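Long-range contacts in glycosyl hydrolase 25 (Streptococcus pneumoniae, PDB 4FF5), which probably cleaves bacterial cell-wall peptidoglycan, as family 25 lysozymes do, and acts as a virulence factor taking part in host-cell invasion: residues K134-F139 against E168-K173; V204-Y209 against L224-H229; H229-K234 against I246-P251. All blocks are in the same frame, centred on the assembly; numbering follows the deposited sequence. Where two conformers were deposited one is given.

The three contacts follow one another along the chain, and contacts 2 and 3 use consecutive strands of one eight-stranded sheet. Contact 1 joins two neighbouring helices, 129-143 and 163-177, that cover the outside of the barrel; its centre lies about 22 Å from that of contact 2 and about 26 Å from that of contact 3, on the far side of the chain's centre from contact 3. Contacts 2 and 3, centres about 8 Å apart, touch at Y209 and Q230 and share H229, because strand 228-232 pairs with 203-207 on one edge and 244-249 on the other. The three together sample the helix-covered part of the TIM-like fold and the part where strands succeed without helices.

Contact 1 (K134-F139 against E168-K173); sequences KAAEVF and ENFRAK
Two neighbouring helices of the barrel's outer layer, 129-143 and 163-177, meet here in an apolar contact centred on A136 and F170. The short segments run in roughly the same direction, 39° apart, with their axes approaching to 8.6 Å, a spacing consistent with the small side chains of A135 and A136 at the interface. The methyl group of A136 sits squarely over the F170 ring, its CB 3.9 Å from the ring centroid and only 8° off the normal, a CH-pi contact. With CG anti to the backbone N (chi1 -165°), F170 extends its ring across to the other helix, where CE2 also touches A135 CB at 3.7 Å. The rim of the same ring reaches F139: F170 CE1 lies 3.9 Å from F139 CD2, and the two side chains cross at about a right angle. Both phenylalanines also rest on A122 of strand 118-123, so they fill the layer between helices and sheet.

Further out, K173 bends at chi2 and lays its aliphatic stem against A136, with CG 3.9 Å from A136 CB. The stem continues toward E137, K173 CE coming within 3.9 Å of E137 OE1. K173 NZ stops 4.2 Å from E137 OE1, opposite charges that are near each other without forming a salt bridge. The chemistry between the helices is therefore dispersion and ring-face contact on the buried side, bordered by a loose electrostatic attraction that probably adds little directional hold.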
loop_
_atom_site.group_PDB
_atom_site.type_symbol
_atom_site.label_atom_id
_atom_site.label_comp_id
_atom_site.label_asym_id
_atom_site.label_seq_id
_atom_site.Cartn_x
_atom_site.Cartn_y
_atom_site.Cartn_z
ATOM N N LYS A 134 -14.422 -11.840 -4.777
ATOM C CA LYS A 134 -14.808 -10.905 -5.846
ATOM C C LYS A 134 -13.883 -9.693 -5.841
ATOM O O LYS A 134 -13.331 -9.323 -6.872
ATOM C CB LYS A 134 -16.259 -10.458 -5.647
ATOM C CG LYS A 134 -16.827 -9.516 -6.695
ATOM C CD LYS A 134 -18.305 -9.286 -6.403
ATOM C CE LYS A 134 -18.851 -8.045 -7.086
ATOM N NZ LYS A 134 -19.199 -8.250 -8.521
ATOM N N ALA A 135 -13.722 -9.082 -4.669
ATOM C CA ALA A 135 -12.867 -7.910 -4.511
ATOM C C ALA A 135 -11.410 -8.198 -4.888
ATOM O O ALA A 135 -10.780 -7.393 -5.562
ATOM C CB ALA A 135 -12.977 -7.365 -3.085
ATOM N N ALA A 136 -10.889 -9.344 -4.453
ATOM C CA ALA A 136 -9.536 -9.788 -4.812
ATOM C C ALA A 136 -9.393 -9.921 -6.323
ATOM O O ALA A 136 -8.363 -9.570 -6.876
ATOM C CB ALA A 136 -9.192 -11.107 -4.127
ATOM N N GLU A 137 -10.426 -10.431 -6.991
ATOM C CA GLU A 137 -10.341 -10.583 -8.444
ATOM C C GLU A 137 -10.383 -9.237 -9.176
ATOM O O GLU A 137 -9.574 -8.994 -10.072
ATOM C CB GLU A 137 -11.405 -11.554 -8.972
ATOM C CG GLU A 137 -11.281 -11.790 -10.469
ATOM C CD GLU A 137 -11.983 -13.044 -10.945
ATOM O OE1 GLU A 137 -12.721 -13.665 -10.148
ATOM O OE2 GLU A 137 -11.775 -13.410 -12.127
ATOM N N VAL A 138 -11.318 -8.371 -8.781
ATOM C CA VAL A 138 -11.426 -7.006 -9.312
ATOM C C VAL A 138 -10.105 -6.235 -9.165
ATOM O O VAL A 138 -9.689 -5.474 -10.074
ATOM C CB VAL A 138 -12.584 -6.238 -8.614
ATOM C CG1 VAL A 138 -12.606 -4.761 -9.005
ATOM C CG2 VAL A 138 -13.929 -6.888 -8.927
ATOM N N PHE A 139 -9.463 -6.438 -8.015
ATOM C CA PHE A 139 -8.216 -5.755 -7.620
ATOM C C PHE A 139 -7.082 -6.284 -8.467
ATOM O O PHE A 139 -6.355 -5.519 -9.078
ATOM C CB PHE A 139 -7.978 -6.042 -6.137
ATOM C CG PHE A 139 -6.635 -5.617 -5.596
ATOM C CD1 PHE A 139 -6.085 -4.354 -5.882
ATOM C CD2 PHE A 139 -5.971 -6.443 -4.678
ATOM C CE1 PHE A 139 -4.862 -3.966 -5.327
ATOM C CE2 PHE A 139 -4.759 -6.042 -4.113
ATOM C CZ PHE A 139 -4.212 -4.799 -4.427
ATOM N N GLU A 168 -7.923 -14.032 5.005
ATOM C CA GLU A 168 -7.345 -15.186 4.346
ATOM C C GLU A 168 -8.060 -15.529 3.040
ATOM O O GLU A 168 -7.405 -15.897 2.074
ATOM C CB GLU A 168 -7.325 -16.411 5.279
ATOM C CG GLU A 168 -6.940 -17.716 4.583
ATOM C CD GLU A 168 -5.558 -17.704 3.926
ATOM O OE1 GLU A 168 -4.736 -16.800 4.178
ATOM O OE2 GLU A 168 -5.266 -18.649 3.151
ATOM N N ASN A 169 -9.387 -15.415 3.011
ATOM C CA ASN A 169 -10.122 -15.635 1.755
ATOM C C ASN A 169 -9.610 -14.722 0.637
ATOM O O ASN A 169 -9.365 -15.172 -0.505
ATOM C CB ASN A 169 -11.625 -15.416 1.932
ATOM C CG ASN A 169 -12.264 -16.417 2.873
ATOM O OD1 ASN A 169 -11.867 -17.594 2.930
ATOM N ND2 ASN A 169 -13.270 -15.961 3.616
ATOM N N PHE A 170 -9.439 -13.448 0.986
ATOM C CA PHE A 170 -8.922 -12.450 0.051
ATOM C C PHE A 170 -7.510 -12.835 -0.409
ATOM O O PHE A 170 -7.251 -12.900 -1.619
ATOM C CB PHE A 170 -8.937 -11.072 0.720
ATOM C CG PHE A 170 -8.778 -9.899 -0.236
ATOM C CD1 PHE A 170 -7.562 -9.630 -0.860
ATOM C CD2 PHE A 170 -9.845 -9.043 -0.477
ATOM C CE1 PHE A 170 -7.417 -8.536 -1.708
ATOM C CE2 PHE A 170 -9.714 -7.948 -1.336
ATOM C CZ PHE A 170 -8.495 -7.696 -1.956
ATOM N N ARG A 171 -6.608 -13.070 0.555
ATOM C CA ARG A 171 -5.227 -13.462 0.265
ATOM C C ARG A 171 -5.116 -14.699 -0.650
ATOM O O ARG A 171 -4.398 -14.677 -1.653
ATOM C CB ARG A 171 -4.466 -13.727 1.574
ATOM C CG ARG A 171 -2.957 -13.819 1.393
ATOM C CD ARG A 171 -2.309 -14.760 2.417
ATOM N NE ARG A 171 -2.867 -16.116 2.322
ATOM C CZ ARG A 171 -2.506 -17.035 1.426
ATOM N NH1 ARG A 171 -1.575 -16.759 0.522
ATOM N NH2 ARG A 171 -3.100 -18.231 1.426
ATOM N N ALA A 172 -5.796 -15.778 -0.258
ATOM C CA ALA A 172 -5.815 -17.027 -1.029
ATOM C C ALA A 172 -6.279 -16.815 -2.471
ATOM O O ALA A 172 -5.692 -17.367 -3.415
ATOM C CB ALA A 172 -6.697 -18.060 -0.339
ATOM N N LYS A 173 -7.342 -16.030 -2.650
ATOM C CA LYS A 173 -7.837 -15.782 -3.999
ATOM C C LYS A 173 -6.798 -15.033 -4.835
ATOM O O LYS A 173 -6.531 -15.396 -5.992
ATOM C CB LYS A 173 -9.181 -15.051 -3.981
ATOM C CG LYS A 173 -9.764 -14.785 -5.369
ATOM C CD LYS A 173 -10.339 -16.076 -5.971
ATOM C CE LYS A 173 -11.150 -15.767 -7.220
ATOM N NZ LYS A 173 -11.767 -17.014 -7.751
#

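Contact 2 (V204-Y209 against L224-H229); sequences VWIPSY and LDYDIH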
loop_
_atom_site.group_PDB
_atom_site.type_symbol
_atom_site.label_atom_id
_atom_site.label_comp_id
_atom_site.label_asym_id
_atom_site.label_seq_id
_atom_site.Cartn_x
_atom_site.Cartn_y
_atom_site.Cartn_z
ATOM N N VAL A 204 4.706 -7.405 6.117
ATOM C CA VAL A 204 3.760 -6.739 7.010
ATOM C C VAL A 204 4.058 -5.248 7.027
ATOM O O VAL A 204 5.223 -4.820 7.097
ATOM C CB VAL A 204 3.764 -7.343 8.440
ATOM C CG1 VAL A 204 2.737 -6.624 9.319
ATOM C CG2 VAL A 204 3.445 -8.844 8.381
ATOM N N TRP A 205 2.990 -4.457 6.976
ATOM C CA TRP A 205 3.097 -3.016 6.932
ATOM C C TRP A 205 2.208 -2.509 8.027
ATOM O O TRP A 205 1.048 -2.943 8.129
ATOM C CB TRP A 205 2.609 -2.619 5.547
ATOM C CG TRP A 205 2.437 -1.171 5.240
ATOM C CD1 TRP A 205 2.977 -0.054 5.899
ATOM C CD2 TRP A 205 1.697 -0.645 4.108
ATOM N NE1 TRP A 205 2.598 1.107 5.248
ATOM C CE2 TRP A 205 1.795 0.815 4.188
ATOM C CE3 TRP A 205 0.927 -1.223 3.096
ATOM C CZ2 TRP A 205 1.194 1.648 3.244
ATOM C CZ3 TRP A 205 0.313 -0.370 2.163
ATOM C CH2 TRP A 205 0.439 1.029 2.249
ATOM N N ILE A 206 2.741 -1.673 8.921
ATOM C CA ILE A 206 1.955 -1.277 10.110
ATOM C C ILE A 206 1.898 0.237 10.304
ATOM O O ILE A 206 2.939 0.913 10.301
ATOM C CB ILE A 206 2.440 -1.964 11.434
ATOM C CG1 ILE A 206 2.456 -3.490 11.305
ATOM C CG2 ILE A 206 1.555 -1.557 12.624
ATOM C CD1 ILE A 206 3.071 -4.241 12.491
ATOM N N PRO A 207 0.675 0.779 10.504
ATOM C CA PRO A 207 0.596 2.208 10.822
ATOM C C PRO A 207 0.845 2.496 12.313
ATOM O O PRO A 207 0.401 1.737 13.178
ATOM C CB PRO A 207 -0.844 2.561 10.460
ATOM C CG PRO A 207 -1.620 1.276 10.740
ATOM C CD PRO A 207 -0.667 0.153 10.380
ATOM N N SER A 208 1.548 3.587 12.609
ATOM C CA SER A 208 1.592 4.102 13.989
ATOM C C SER A 208 1.980 5.574 13.923
ATOM O O SER A 208 3.094 5.888 13.533
ATOM C CB SER A 208 2.606 3.326 14.831
ATOM O OG SER A 208 2.638 3.805 16.163
ATOM N N TYR A 209 1.040 6.463 14.263
ATOM C CA TYR A 209 1.209 7.893 13.995
ATOM C C TYR A 209 1.663 8.762 15.155
ATOM O O TYR A 209 2.005 9.925 14.935
ATOM C CB TYR A 209 -0.084 8.523 13.459
ATOM C CG TYR A 209 -0.635 7.967 12.157
ATOM C CD1 TYR A 209 0.113 7.101 11.351
ATOM C CD2 TYR A 209 -1.921 8.322 11.736
ATOM C CE1 TYR A 209 -0.414 6.588 10.171
ATOM C CE2 TYR A 209 -2.448 7.835 10.546
ATOM C CZ TYR A 209 -1.687 6.967 9.771
ATOM O OH TYR A 209 -2.226 6.480 8.602
ATOM N N LEU A 224 6.286 -8.160 16.526
ATOM C CA LEU A 224 6.159 -8.822 15.218
ATOM C C LEU A 224 7.154 -8.152 14.258
ATOM O O LEU A 224 7.277 -6.935 14.320
ATOM C CB LEU A 224 4.720 -8.695 14.686
ATOM C CG LEU A 224 4.413 -9.281 13.301
ATOM C CD1 LEU A 224 4.471 -10.799 13.337
ATOM C CD2 LEU A 224 3.057 -8.810 12.791
ATOM N N ASP A 225 7.833 -8.920 13.390
ATOM C CA ASP A 225 8.848 -8.352 12.466
ATOM C C ASP A 225 8.312 -7.717 11.166
ATOM O O ASP A 225 8.406 -8.286 10.058
ATOM C CB ASP A 225 9.923 -9.384 12.120
ATOM C CG ASP A 225 9.453 -10.393 11.102
ATOM O OD1 ASP A 225 8.354 -10.954 11.287
ATOM O OD2 ASP A 225 10.184 -10.622 10.108
ATOM N N TYR A 226 7.813 -6.505 11.269
ATOM C CA TYR A 226 7.253 -5.811 10.107
ATOM C C TYR A 226 8.361 -5.179 9.220
ATOM O O TYR A 226 9.456 -4.851 9.700
ATOM C CB TYR A 226 6.247 -4.774 10.610
ATOM C CG TYR A 226 6.884 -3.758 11.537
ATOM C CD1 TYR A 226 7.416 -2.566 11.037
ATOM C CD2 TYR A 226 6.972 -3.999 12.916
ATOM C CE1 TYR A 226 8.029 -1.651 11.876
ATOM C CE2 TYR A 226 7.603 -3.099 13.762
ATOM C CZ TYR A 226 8.122 -1.925 13.240
ATOM O OH TYR A 226 8.706 -1.009 14.078
ATOM N N ASP A 227 8.055 -4.994 7.935
ATOM C CA ASP A 227 9.013 -4.454 6.977
ATOM C C ASP A 227 8.890 -2.948 6.797
ATOM O O ASP A 227 9.852 -2.263 6.438
ATOM C CB ASP A 227 8.789 -5.104 5.610
ATOM C CG ASP A 227 9.309 -6.514 5.536
ATOM O OD1 ASP A 227 10.168 -6.892 6.353
ATOM O OD2 ASP A 227 8.869 -7.252 4.629
ATOM N N ILE A 228 7.694 -2.420 7.016
ATOM C CA ILE A 228 7.436 -1.029 6.630
ATOM C C ILE A 228 6.396 -0.422 7.591
ATOM O O ILE A 228 5.487 -1.107 8.060
ATOM C CB ILE A 228 7.060 -0.942 5.114
ATOM C CG1 ILE A 228 6.791 0.509 4.667
ATOM C CG2 ILE A 228 5.954 -1.933 4.750
ATOM C CD1 ILE A 228 6.871 0.725 3.161
ATOM N N HIS A 229 6.593 0.857 7.891
ATOM C CA HIS A 229 5.875 1.586 8.927
ATOM C C HIS A 229 5.247 2.828 8.350
ATOM O O HIS A 229 5.931 3.721 7.823
ATOM C CB HIS A 229 6.854 1.900 10.063
ATOM C CG HIS A 229 6.373 2.931 11.060
ATOM N ND1 HIS A 229 7.230 3.732 11.726
ATOM C CD2 HIS A 229 5.085 3.261 11.517
ATOM C CE1 HIS A 229 6.541 4.546 12.543
ATOM N NE2 HIS A 229 5.230 4.254 12.424
HETATM O O HOH W 1 7.147 -8.207 7.465
#
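The imidazole of H229, its CG anti to the backbone N (chi1 166°), reaches across from strand 228-232 to just past the end of strand 203-207, where NE2 donates to S208 O at 2.9 Å. The bond is nearly straight (165°) and lies in both the ring plane and the carbonyl plane, on a lone pair of the oxygen. I206 O, 3.4 Å from H229 CD2, also lies at the ring's edge, so carbonyls from the strand and from just past its end border the imidazole.

On the other face of the sheet W205 and I228 lie side by side and point the same way, with W205 CB 3.5 Å from I228 CG2; W205 NE1 hydrogen-bonds N247 OD1 of strand 244-249, beyond the neighbouring strand. I206 instead crosses Y226 at about a right angle, pressing CD1 against the tyrosine's CB at 3.7 Å, while V204 packs on L224 and Y226.

The backbones pair in parallel. I206 N donates to I228 O at 2.9 Å, and V204 O receives D227 N at 3.0 Å together with a weak bond from I228 N. A water bridges V204 N and D225 O, extending the link beyond the strand pairing. Successive parallel strands joined by a connection that lacks a helix, as here, are characteristic of the later part of the family 25 barrel, a (β/α)5(β)3 variant of the TIM fold.

Contact 3 (H229-K234 against I246-P251); sequences HQYTSK and INVISP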
loop_
_atom_site.group_PDB
_atom_site.type_symbol
_atom_site.label_atom_id
_atom_site.label_comp_id
_atom_site.label_asym_id
_atom_site.label_seq_id
_atom_site.Cartn_x
_atom_site.Cartn_y
_atom_site.Cartn_z
ATOM N N HIS A 229 6.593 0.857 7.891
ATOM C CA HIS A 229 5.875 1.586 8.927
ATOM C C HIS A 229 5.247 2.828 8.350
ATOM O O HIS A 229 5.931 3.721 7.823
ATOM C CB HIS A 229 6.854 1.900 10.063
ATOM C CG HIS A 229 6.373 2.931 11.060
ATOM N ND1 HIS A 229 7.230 3.732 11.726
ATOM C CD2 HIS A 229 5.085 3.261 11.517
ATOM C CE1 HIS A 229 6.541 4.546 12.543
ATOM N NE2 HIS A 229 5.230 4.254 12.424
ATOM N N GLN A 230 3.927 2.900 8.433
ATOM C CA GLN A 230 3.228 4.099 8.034
ATOM C C GLN A 230 3.225 5.078 9.207
ATOM O O GLN A 230 2.504 4.862 10.189
ATOM C CB GLN A 230 1.802 3.769 7.644
ATOM C CG GLN A 230 1.142 4.908 6.870
ATOM C CD GLN A 230 -0.299 4.597 6.573
ATOM O OE1 GLN A 230 -1.129 4.487 7.505
ATOM N NE2 GLN A 230 -0.636 4.494 5.276
ATOM N N TYR A 231 4.026 6.142 9.131
ATOM C CA TYR A 231 4.263 6.939 10.344
ATOM C C TYR A 231 3.419 8.206 10.526
ATOM O O TYR A 231 3.382 8.770 11.622
ATOM C CB TYR A 231 5.761 7.226 10.556
ATOM C CG TYR A 231 6.425 8.196 9.579
ATOM C CD1 TYR A 231 6.284 9.575 9.717
ATOM C CD2 TYR A 231 7.243 7.717 8.549
ATOM C CE1 TYR A 231 6.915 10.464 8.845
ATOM C CE2 TYR A 231 7.887 8.591 7.676
ATOM C CZ TYR A 231 7.733 9.951 7.833
ATOM O OH TYR A 231 8.384 10.800 6.959
ATOM N N THR A 232 2.758 8.660 9.458
ATOM C CA THR A 232 1.883 9.829 9.531
ATOM C C THR A 232 0.895 9.818 8.362
ATOM O O THR A 232 1.163 9.200 7.322
ATOM C CB THR A 232 2.693 11.161 9.554
ATOM O OG1 THR A 232 1.819 12.252 9.813
ATOM C CG2 THR A 232 3.432 11.400 8.231
ATOM N N SER A 233 -0.252 10.464 8.554
ATOM C CA SER A 233 -1.178 10.750 7.454
ATOM C C SER A 233 -1.099 12.222 7.039
ATOM O O SER A 233 -1.875 12.678 6.194
ATOM C CB SER A 233 -2.614 10.376 7.850
ATOM O OG SER A 233 -3.152 11.258 8.829
ATOM N N LYS A 234 -0.173 12.968 7.639
ATOM C CA LYS A 234 -0.120 14.423 7.460
ATOM C C LYS A 234 1.252 14.896 7.024
ATOM O O LYS A 234 1.698 15.979 7.373
ATOM C CB LYS A 234 -0.612 15.133 8.722
ATOM C CG LYS A 234 -1.965 14.576 9.145
ATOM C CD LYS A 234 -2.770 15.483 10.044
ATOM C CE LYS A 234 -4.227 15.048 9.982
ATOM N NZ LYS A 234 -5.060 15.682 11.048
ATOM N N ILE A 246 2.953 8.969 4.760
ATOM C CA ILE A 246 4.374 8.687 4.566
ATOM C C ILE A 246 4.782 7.451 5.349
ATOM O O ILE A 246 4.306 7.213 6.471
ATOM C CB ILE A 246 5.320 9.852 4.975
ATOM C CG1 ILE A 246 4.765 11.205 4.535
ATOM C CG2 ILE A 246 6.728 9.587 4.437
ATOM C CD1 ILE A 246 4.619 11.370 3.042
ATOM N N ASN A 247 5.655 6.683 4.712
ATOM C CA ASN A 247 6.113 5.401 5.192
ATOM C C ASN A 247 7.634 5.351 5.198
ATOM O O ASN A 247 8.313 6.040 4.409
ATOM C CB ASN A 247 5.580 4.292 4.267
ATOM C CG ASN A 247 4.078 4.352 4.098
ATOM O OD1 ASN A 247 3.338 3.827 4.918
ATOM N ND2 ASN A 247 3.617 5.037 3.051
ATOM N N VAL A 248 8.177 4.510 6.060
ATOM C CA VAL A 248 9.612 4.224 6.013
ATOM C C VAL A 248 9.832 2.709 6.189
ATOM O O VAL A 248 9.053 2.044 6.861
ATOM C CB VAL A 248 10.366 5.080 7.065
ATOM C CG1 VAL A 248 10.030 4.615 8.481
ATOM C CG2 VAL A 248 11.868 5.047 6.833
ATOM N N ILE A 249 10.858 2.165 5.535
ATOM C CA ILE A 249 11.343 0.814 5.861
ATOM C C ILE A 249 11.706 0.783 7.372
ATOM O O ILE A 249 12.332 1.712 7.888
ATOM C CB ILE A 249 12.577 0.434 4.996
ATOM C CG1 ILE A 249 12.246 0.365 3.485
ATOM C CG2 ILE A 249 13.223 -0.872 5.474
ATOM C CD1 ILE A 249 11.069 -0.511 3.109
ATOM N N SER A 250 11.310 -0.265 8.083
ATOM C CA SER A 250 11.605 -0.345 9.523
ATOM C C SER A 250 13.121 -0.323 9.779
ATOM O O SER A 250 13.852 -1.050 9.113
ATOM C CB SER A 250 11.002 -1.616 10.119
ATOM O OG SER A 250 11.592 -1.878 11.382
ATOM N N PRO A 251 13.600 0.530 10.721
ATOM C CA PRO A 251 15.023 0.503 11.080
ATOM C C PRO A 251 15.474 -0.825 11.691
ATOM O O PRO A 251 16.673 -1.025 11.895
ATOM C CB PRO A 251 15.145 1.636 12.113
ATOM C CG PRO A 251 14.051 2.580 11.732
ATOM C CD PRO A 251 12.911 1.651 11.388
#
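An antiparallel strand pair interrupted by a beta bulge joins 229-232 to 246-249, the last strand of the barrel. H229 and V248 form a hydrogen-bonded pair, linked by H229 N to V248 O at 2.9 Å and by V248 N to H229 O; Q230 and N247 follow as a non-hydrogen-bonded pair. The register then slips by one residue at Y231: its N donates to I246 O at 2.9 Å, while I246 N donates to T232 O at 3.1 Å.

The bulged Y231 turns its ring over I246. Its CG takes the crowded position between backbone N and carbonyl carbon (chi1 70°), which brings the phenol alongside the isoleucine, with OH 3.3 Å from I246 CG2 and I246 O over one ring face. T232 packs its CG2 against I246 CG1 at 3.9 Å, and its OG1 accepts from K234 N in an ST turn while also bonding to D212.

On the opposite face Q230 and N247 lie side by side, their amide planes 36° apart, with N247 OD1 only 3.1 Å from Q230 CB. Each amide has its polar partners elsewhere: Q230 OE1 meets the hydroxyls of Y209 and Y185, and N247, its OD1 already engaged by W205, also reaches I54 O of the first strand with ND2. Q230 NE2 and N247 ND2 both bond to D56 OD1. The paired amides thus grip one carboxylate oxygen from two adjacent strands, which should fix the orientation of D56 where the last strand meets the first and closes the barrel.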